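Local coordinates for protein amidase (Bacillus anthracis, PDB 5EWQ) that probably hydrolyses carboxylic acid amides to the free acid and ammonia, as a member of the amidase family to which the glutamyl-tRNA(Gln) amidotransferase A subunits belong, at residues E364-F367 against K368-N372; R74-H78 against D79-I83. All coordinates share one frame; numbering follows the deposited sequence.

Contact 1 (E364-F367 against K368-N372); sequences EYEF and KHNVN
Tyr-365 and His-369, one helical turn apart, lay their rings over each other at an oblique tilt, the planes 31° apart and the centroids 4.2 Å from one another. Over one face of the tyrosine comes His-369 CE1, off towards the rim, while Tyr-365 CZ lies over a face of the imidazole; Phe-421 of helix 418-437 also meets the tyrosine ring. With CG of His-369 beside its own backbone N (chi1 -66°), the imidazole turns back along the helix, and ND1 donates to Tyr-365 O at 2.8 Å. This bond is bent, 131° at the hydrogen, and the oxygen stands out of the imidazole plane. It is consistent with a proton on ND1 and, together with the Tyr-365 ring, probably restrains the imidazole.

The Phe-367 ring receives Val-371 CG2 over one face, a CH-pi contact 3.9 Å from the centroid and displaced towards CE1. Trp-171 meets the same phenylalanine edge-to-face. On a third side of the helix, the amide of Asn-370 crosses the extended chain of Glu-366, its OD1 3.2 Å from Glu-366 CG. The polar ends of both turn to the loop beyond: Asn-370 OD1 accepts from Glu-258 N, and Glu-366 OE1 pairs with Thr-259 OG1.

Two backbone i to i+4 bonds run beneath, Asn-370 N to Glu-366 O (2.8 Å) and Val-371 N to Phe-367 O (3.0 Å). At Tyr-365 O the imidazole replaces the missing third, and Ser-411 OG bonds Glu-364 O and, weakly, Lys-368 N: an alpha-helix with a locally irregular turn, within helix 360-377.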
loop_
_atom_site.group_PDB
_atom_site.type_symbol
_atom_site.label_atom_id
_atom_site.label_comp_id
_atom_site.label_asym_id
_atom_site.label_seq_id
_atom_site.Cartn_x
_atom_site.Cartn_y
_atom_site.Cartn_z
ATOM N N GLU A 364 11.511 -1.482 -18.164
ATOM C CA GLU A 364 11.869 -2.560 -19.081
ATOM C C GLU A 364 13.300 -3.052 -18.881
ATOM O O GLU A 364 13.565 -4.253 -18.937
ATOM C CB GLU A 364 11.673 -2.108 -20.530
ATOM C CG GLU A 364 12.095 -3.137 -21.567
ATOM C CD GLU A 364 11.775 -2.703 -22.985
ATOM O OE1 GLU A 364 12.576 -3.002 -23.895
ATOM O OE2 GLU A 364 10.717 -2.069 -23.190
ATOM N N TYR A 365 14.218 -2.124 -18.642
ATOM C CA TYR A 365 15.617 -2.481 -18.448
ATOM C C TYR A 365 15.895 -2.968 -17.030
ATOM O O TYR A 365 16.575 -3.976 -16.830
ATOM C CB TYR A 365 16.524 -1.289 -18.766
ATOM C CG TYR A 365 17.968 -1.499 -18.363
ATOM C CD1 TYR A 365 18.848 -2.181 -19.194
ATOM C CD2 TYR A 365 18.450 -1.019 -17.151
ATOM C CE1 TYR A 365 20.167 -2.378 -18.828
ATOM C CE2 TYR A 365 19.765 -1.213 -16.778
ATOM C CZ TYR A 365 20.619 -1.892 -17.620
ATOM O OH TYR A 365 21.930 -2.085 -17.249
ATOM N N GLU A 366 15.364 -2.248 -16.048
ATOM C CA GLU A 366 15.748 -2.452 -14.655
ATOM C C GLU A 366 15.094 -3.673 -14.011
ATOM O O GLU A 366 15.640 -4.240 -13.065
ATOM C CB GLU A 366 15.421 -1.200 -13.840
ATOM C CG GLU A 366 16.333 -0.983 -12.645
ATOM C CD GLU A 366 16.040 0.312 -11.917
ATOM O OE1 GLU A 366 15.036 0.973 -12.257
ATOM O OE2 GLU A 366 16.815 0.672 -11.006
ATOM N N PHE A 367 13.932 -4.075 -14.518
ATOM C CA PHE A 367 13.204 -5.205 -13.944
ATOM C C PHE A 367 14.011 -6.495 -14.020
ATOM O O PHE A 367 14.145 -7.210 -13.028
ATOM C CB PHE A 367 11.857 -5.398 -14.644
ATOM C CG PHE A 367 11.113 -6.625 -14.195
ATOM C CD1 PHE A 367 10.503 -6.664 -12.953
ATOM C CD2 PHE A 367 11.028 -7.739 -15.012
ATOM C CE1 PHE A 367 9.819 -7.790 -12.535
ATOM C CE2 PHE A 367 10.346 -8.868 -14.599
ATOM C CZ PHE A 367 9.741 -8.894 -13.359
ATOM N N LYS A 368 14.544 -6.785 -15.203
ATOM C CA LYS A 368 15.346 -7.984 -15.415
ATOM C C LYS A 368 16.558 -8.014 -14.492
ATOM O O LYS A 368 16.883 -9.048 -13.911
ATOM C CB LYS A 368 15.797 -8.072 -16.874
ATOM C CG LYS A 368 16.744 -9.224 -17.164
ATOM C CD LYS A 368 17.230 -9.195 -18.604
ATOM C CE LYS A 368 18.181 -10.346 -18.889
ATOM N NZ LYS A 368 18.658 -10.339 -20.299
ATOM N N HIS A 369 17.215 -6.868 -14.350
ATOM C CA HIS A 369 18.435 -6.779 -13.556
ATOM C C HIS A 369 18.159 -6.833 -12.055
ATOM O O HIS A 369 18.875 -7.509 -11.317
ATOM C CB HIS A 369 19.197 -5.501 -13.907
ATOM C CG HIS A 369 19.736 -5.486 -15.303
ATOM N ND1 HIS A 369 18.921 -5.474 -16.416
ATOM C CD2 HIS A 369 21.007 -5.493 -15.769
ATOM C CE1 HIS A 369 19.666 -5.469 -17.505
ATOM N NE2 HIS A 369 20.937 -5.480 -17.140
ATOM N N ASN A 370 17.129 -6.124 -11.606
ATOM C CA ASN A 370 16.765 -6.128 -10.192
ATOM C C ASN A 370 16.332 -7.511 -9.717
ATOM O O ASN A 370 16.715 -7.952 -8.635
ATOM C CB ASN A 370 15.650 -5.119 -9.914
ATOM C CG ASN A 370 16.119 -3.683 -10.028
ATOM O OD1 ASN A 370 15.320 -2.776 -10.259
ATOM N ND2 ASN A 370 17.420 -3.469 -9.868
ATOM N N VAL A 371 15.532 -8.188 -10.534
ATOM C CA VAL A 371 15.026 -9.512 -10.195
ATOM C C VAL A 371 16.147 -10.548 -10.145
ATOM O O VAL A 371 16.247 -11.320 -9.189
ATOM C CB VAL A 371 13.946 -9.967 -11.200
ATOM C CG1 VAL A 371 13.710 -11.465 -11.098
ATOM C CG2 VAL A 371 12.653 -9.203 -10.964
ATOM N N ASN A 372 16.994 -10.556 -11.171
ATOM C CA ASN A 372 18.111 -11.493 -11.228
ATOM C C ASN A 372 19.099 -11.281 -10.086
ATOM O O ASN A 372 19.620 -12.242 -9.521
ATOM C CB ASN A 372 18.838 -11.381 -12.569
ATOM C CG ASN A 372 17.994 -11.867 -13.733
ATOM O OD1 ASN A 372 16.994 -12.559 -13.543
ATOM N ND2 ASN A 372 18.398 -11.510 -14.947
#

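Contact 2 (R74-H78 against D79-I83); sequences RIQEH and DQNGI
Ile-75 O takes two backbone N-H groups where helix 64-79 runs out. Gln-80 N approaches almost straight on from five residues ahead, at 3.0 Å, whereas the bond from Asp-79 N, at 3.1 Å, is weak and bent to 134° at the hydrogen. The i to i+5 bond belongs to a wider, pi-type turn.

The next carbonyl is held by a side chain. Asn-81 ND2 donates to Gln-76 O at 2.6 Å with a nearly linear N-H...O angle of 167°, and the oxygen lies in the plane of the asparagine amide. CG of Asn-81 sits beside its own backbone N (chi1 -69°), which swings the amide back over the last turn. A side-chain amide from the following loop thus takes the Gln-76 carbonyl, which no backbone N-H across this contact reaches, as the chain leaves helix 64-79 for the loop leading to edge strand 88-91. Gly-82 follows with a positive phi, a conformation that suits glycine.

Among the side-chain polar groups, Gln-80 NE2 reaches Asp-79 OD2 at 2.6 Å, the chain of Gln-80 bending at chi2 to bring its amide round, while OE1 of the same amide accepts from Lys-187 NZ. The carboxylate is further gripped from the loop and strand beyond: Ser-87 OG bonds to OD1 and Val-88 N to OD2, consistent with a buried negative charge supported by several donors.

Van der Waals packing is slighter. Ile-75 and Asp-79 point the same way side by side, with Ile-75 CG2 3.8 Å from Asp-79 CB; the isoleucine also packs on Val-88 and Ile-91 of strand 88-91. Further along the loop, a methyl rests against a carbonyl oxygen, Ile-83 CG2 lying 3.3 Å from His-78 O.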
loop_
_atom_site.group_PDB
_atom_site.type_symbol
_atom_site.label_atom_id
_atom_site.label_comp_id
_atom_site.label_asym_id
_atom_site.label_seq_id
_atom_site.Cartn_x
_atom_site.Cartn_y
_atom_site.Cartn_z
ATOM N N ARG A 74 -12.966 -12.646 10.393
ATOM C CA ARG A 74 -13.510 -11.846 9.301
ATOM C C ARG A 74 -12.910 -12.256 7.960
ATOM O O ARG A 74 -13.608 -12.298 6.950
ATOM C CB ARG A 74 -13.271 -10.355 9.553
ATOM C CG ARG A 74 -14.083 -9.787 10.707
ATOM C CD ARG A 74 -13.884 -8.286 10.835
ATOM N NE ARG A 74 -14.284 -7.581 9.620
ATOM C CZ ARG A 74 -15.521 -7.163 9.372
ATOM N NH1 ARG A 74 -16.485 -7.377 10.257
ATOM N NH2 ARG A 74 -15.793 -6.531 8.240
ATOM N N ILE A 75 -11.615 -12.557 7.956
ATOM C CA ILE A 75 -10.943 -13.027 6.749
ATOM C C ILE A 75 -11.523 -14.370 6.314
ATOM O O ILE A 75 -11.687 -14.638 5.123
ATOM C CB ILE A 75 -9.418 -13.158 6.962
ATOM C CG1 ILE A 75 -8.799 -11.790 7.249
ATOM C CG2 ILE A 75 -8.748 -13.781 5.745
ATOM C CD1 ILE A 75 -7.324 -11.843 7.579
ATOM N N GLN A 76 -11.851 -15.207 7.292
ATOM C CA GLN A 76 -12.417 -16.522 7.021
ATOM C C GLN A 76 -13.835 -16.428 6.462
ATOM O O GLN A 76 -14.227 -17.220 5.606
ATOM C CB GLN A 76 -12.412 -17.372 8.294
ATOM C CG GLN A 76 -12.978 -18.771 8.115
ATOM C CD GLN A 76 -12.939 -19.583 9.393
ATOM O OE1 GLN A 76 -12.049 -20.412 9.589
ATOM N NE2 GLN A 76 -13.906 -19.352 10.273
ATOM N N GLU A 77 -14.598 -15.450 6.943
ATOM C CA GLU A 77 -16.010 -15.337 6.587
ATOM C C GLU A 77 -16.279 -14.364 5.440
ATOM O O GLU A 77 -17.320 -14.445 4.789
ATOM C CB GLU A 77 -16.825 -14.914 7.813
ATOM C CG GLU A 77 -16.842 -15.937 8.938
ATOM C CD GLU A 77 -17.672 -17.161 8.605
ATOM O OE1 GLU A 77 -18.804 -16.994 8.104
ATOM O OE2 GLU A 77 -17.191 -18.289 8.841
ATOM N N HIS A 78 -15.348 -13.448 5.189
ATOM C CA HIS A 78 -15.579 -12.403 4.194
ATOM C C HIS A 78 -14.566 -12.406 3.050
ATOM O O HIS A 78 -14.910 -12.073 1.918
ATOM C CB HIS A 78 -15.583 -11.027 4.865
ATOM C CG HIS A 78 -16.736 -10.815 5.795
ATOM N ND1 HIS A 78 -17.998 -11.303 5.539
ATOM C CD2 HIS A 78 -16.816 -10.168 6.983
ATOM C CE1 HIS A 78 -18.808 -10.966 6.527
ATOM N NE2 HIS A 78 -18.117 -10.277 7.415
ATOM N N ASP A 79 -13.323 -12.776 3.341
ATOM C CA ASP A 79 -12.276 -12.727 2.325
ATOM C C ASP A 79 -12.206 -14.019 1.516
ATOM O O ASP A 79 -12.071 -13.984 0.294
ATOM C CB ASP A 79 -10.916 -12.436 2.964
ATOM C CG ASP A 79 -9.824 -12.214 1.932
ATOM O OD1 ASP A 79 -9.716 -11.080 1.415
ATOM O OD2 ASP A 79 -9.075 -13.171 1.639
ATOM N N GLN A 80 -12.297 -15.156 2.199
ATOM C CA GLN A 80 -12.245 -16.450 1.529
ATOM C C GLN A 80 -13.626 -17.103 1.476
ATOM O O GLN A 80 -13.802 -18.160 0.870
ATOM C CB GLN A 80 -11.247 -17.374 2.227
ATOM C CG GLN A 80 -9.818 -16.850 2.219
ATOM C CD GLN A 80 -9.281 -16.637 0.815
ATOM O OE1 GLN A 80 -9.378 -17.520 -0.039
ATOM N NE2 GLN A 80 -8.719 -15.459 0.567
ATOM N N ASN A 81 -14.601 -16.465 2.115
ATOM C CA ASN A 81 -15.988 -16.912 2.044
ATOM C C ASN A 81 -16.935 -15.723 1.956
ATOM O O ASN A 81 -16.496 -14.573 1.943
ATOM C CB ASN A 81 -16.343 -17.782 3.250
ATOM C CG ASN A 81 -15.639 -19.125 3.229
ATOM O OD1 ASN A 81 -16.029 -20.031 2.491
ATOM N ND2 ASN A 81 -14.599 -19.262 4.044
ATOM N N GLY A 82 -18.233 -16.004 1.898
ATOM C CA GLY A 82 -19.233 -14.961 1.774
ATOM C C GLY A 82 -19.045 -14.158 0.502
ATOM O O GLY A 82 -19.104 -14.703 -0.599
ATOM N N ILE A 83 -18.804 -12.859 0.657
ATOM C CA ILE A 83 -18.576 -11.981 -0.484
ATOM C C ILE A 83 -17.267 -12.355 -1.185
ATOM O O ILE A 83 -17.093 -12.088 -2.376
ATOM C CB ILE A 83 -18.552 -10.492 -0.054
ATOM C CG1 ILE A 83 -18.604 -9.569 -1.274
ATOM C CG2 ILE A 83 -17.343 -10.191 0.821
ATOM C CD1 ILE A 83 -19.869 -9.709 -2.091
#

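Both contacts are local, each within one continuous run of chain, and contact 2 comes first in sequence, closing at residue 83, long before contact 1 begins at 364. Their centres lie about 36 Å apart and their nearest atoms about 24 Å, so neither touches the other. Contact 2 marks the end of helix 64-79 and the turn towards strand 88-91, one outermost strand of the eleven-stranded mixed sheet. Contact 1 belongs to the interior of helix 360-377, among helices 386-394, 406-412 and 418-437. The centres of both contacts lie 21 to 22 Å from the centre of the chain; one lies within a helix, the other at a helix-to-loop junction, on separate parts of the same amidase fold.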